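Side-chain contact in transcriptional regulator, IclR family (Ruegeria sp. TM1040, PDB 3R4K), which probably binds DNA through a helix-turn-helix domain and regulates transcription in response to a small molecule sensed by its C-terminal domain: residues E129-F133 against H134-S138. Sequence-based numbering, arbitrary orientation.
Sequences EVLTF and HGTAS
T136 reaches back round a tight turn to T132, its hydroxyl OG1 donating to the carbonyl O of T132 over 2.7 Å. The donor approaches almost in line with the carbonyl bond, at a C=O...OG1 angle of 167°. With chi1 at 64°, T136 OG1 sits between its own backbone N and carbonyl carbon, where it reaches the T132 carbonyl and the helix start alike: the same oxygen accepts from the backbone N of G139, making T136 the N-cap of helix 137-143. Its methyl CG2 lies alongside CB of L131, 3.9 Å away, and F192 packs on both residues.

A second, weaker bond also ends on T132: its OG1 accepts from G135 N, bent to an N-H...O angle of 127°, with an N-to-OG1 distance of 2.9 Å. That hydroxyl also stands over one face of the H134 imidazole, 4.2 Å above its plane and displaced toward the rim, while T132 CB comes within 3.8 Å of H134 CE1. The far nitrogen of the ring, NE2, is hydrogen-bonded to the carbonyl O of T160. The ring of F133 meets F150 edge-to-face, and its side chain packs on L103 and L108.

The turn thus joins edge strand 129-131 of the six-stranded antiparallel sheet to helix 137-143, within the C-terminal domain of the IclR family. With an alanine at T136, the T132 carbonyl and the G139 amide would probably both lose this partner, and with it the N-cap bond and the link across the turn, while L131 CB would lose its methyl neighbour. One buried hydroxyl, donor to the turn and acceptor from the helix, thereby couples the end of the strand to the first turn of the helix.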
loop_
_atom_site.group_PDB
_atom_site.type_symbol
_atom_site.label_atom_id
_atom_site.label_comp_id
_atom_site.label_asym_id
_atom_site.label_seq_id
_atom_site.Cartn_x
_atom_site.Cartn_y
_atom_site.Cartn_z
ATOM N N GLU A 129 10.208 3.611 -22.097
ATOM C CA GLU A 129 9.609 3.892 -23.395
ATOM C C GLU A 129 8.110 4.190 -23.177
ATOM O O GLU A 129 7.426 3.448 -22.468
ATOM C CB GLU A 129 9.833 2.709 -24.355
ATOM C CG GLU A 129 9.251 2.922 -25.743
ATOM C CD GLU A 129 9.921 2.151 -26.865
ATOM O OE1 GLU A 129 10.125 0.921 -26.729
ATOM O OE2 GLU A 129 10.206 2.782 -27.909
ATOM N N VAL A 130 7.621 5.291 -23.737
ATOM C CA VAL A 130 6.219 5.701 -23.588
ATOM C C VAL A 130 5.392 5.028 -24.692
ATOM O O VAL A 130 5.749 5.096 -25.872
ATOM C CB VAL A 130 6.052 7.242 -23.557
ATOM C CG1 VAL A 130 4.577 7.643 -23.425
ATOM C CG2 VAL A 130 6.873 7.851 -22.415
ATOM N N LEU A 131 4.315 4.349 -24.289
ATOM C CA LEU A 131 3.426 3.621 -25.186
ATOM C C LEU A 131 2.156 4.415 -25.423
ATOM O O LEU A 131 1.676 5.121 -24.517
ATOM C CB LEU A 131 3.069 2.233 -24.620
ATOM C CG LEU A 131 4.190 1.294 -24.134
ATOM C CD1 LEU A 131 5.507 1.423 -24.901
ATOM C CD2 LEU A 131 4.362 1.366 -22.715
ATOM N N THR A 132 1.612 4.324 -26.643
ATOM C CA THR A 132 0.374 5.029 -26.958
ATOM C C THR A 132 -0.808 4.206 -26.406
ATOM O O THR A 132 -0.710 2.979 -26.312
ATOM C CB THR A 132 0.262 5.297 -28.468
ATOM O OG1 THR A 132 0.179 4.059 -29.170
ATOM C CG2 THR A 132 1.424 6.126 -29.014
ATOM N N PHE A 133 -1.904 4.880 -26.031
ATOM C CA PHE A 133 -3.080 4.180 -25.526
ATOM C C PHE A 133 -3.854 3.505 -26.661
ATOM O O PHE A 133 -4.468 2.457 -26.460
ATOM C CB PHE A 133 -4.000 5.131 -24.749
ATOM C CG PHE A 133 -3.510 5.433 -23.351
ATOM C CD1 PHE A 133 -3.540 4.456 -22.355
ATOM C CD2 PHE A 133 -3.019 6.689 -23.026
ATOM C CE1 PHE A 133 -3.064 4.729 -21.072
ATOM C CE2 PHE A 133 -2.561 6.967 -21.731
ATOM C CZ PHE A 133 -2.580 5.984 -20.769
ATOM N N HIS A 134 -3.801 4.095 -27.857
ATOM C CA HIS A 134 -4.540 3.614 -29.015
ATOM C C HIS A 134 -3.715 2.697 -29.943
ATOM O O HIS A 134 -4.312 1.908 -30.677
ATOM C CB HIS A 134 -5.085 4.819 -29.812
ATOM C CG HIS A 134 -4.020 5.679 -30.422
ATOM N ND1 HIS A 134 -3.276 6.566 -29.660
ATOM C CD2 HIS A 134 -3.611 5.759 -31.710
ATOM C CE1 HIS A 134 -2.431 7.142 -30.508
ATOM N NE2 HIS A 134 -2.595 6.686 -31.751
ATOM N N GLY A 135 -2.384 2.812 -29.925
ATOM C CA GLY A 135 -1.525 2.055 -30.833
ATOM C C GLY A 135 -0.830 0.821 -30.297
ATOM O O GLY A 135 -0.127 0.134 -31.046
ATOM N N THR A 136 -0.996 0.530 -29.000
ATOM C CA THR A 136 -0.363 -0.652 -28.399
ATOM C C THR A 136 -1.426 -1.546 -27.770
ATOM O O THR A 136 -2.467 -1.040 -27.344
ATOM C CB THR A 136 0.706 -0.262 -27.332
ATOM O OG1 THR A 136 0.089 0.406 -26.231
ATOM C CG2 THR A 136 1.819 0.591 -27.878
ATOM N N ALA A 137 -1.144 -2.859 -27.664
ATOM C CA ALA A 137 -2.022 -3.806 -26.978
ATOM C C ALA A 137 -2.081 -3.425 -25.488
ATOM O O ALA A 137 -3.160 -3.428 -24.901
ATOM C CB ALA A 137 -1.509 -5.229 -27.159
ATOM N N SER A 138 -0.916 -3.025 -24.909
ATOM C CA SER A 138 -0.777 -2.580 -23.516
ATOM C C SER A 138 -1.668 -1.366 -23.253
ATOM O O SER A 138 -2.413 -1.367 -22.269
ATOM C CB SER A 138 0.679 -2.263 -23.180
ATOM O OG SER A 138 1.507 -3.382 -23.438
#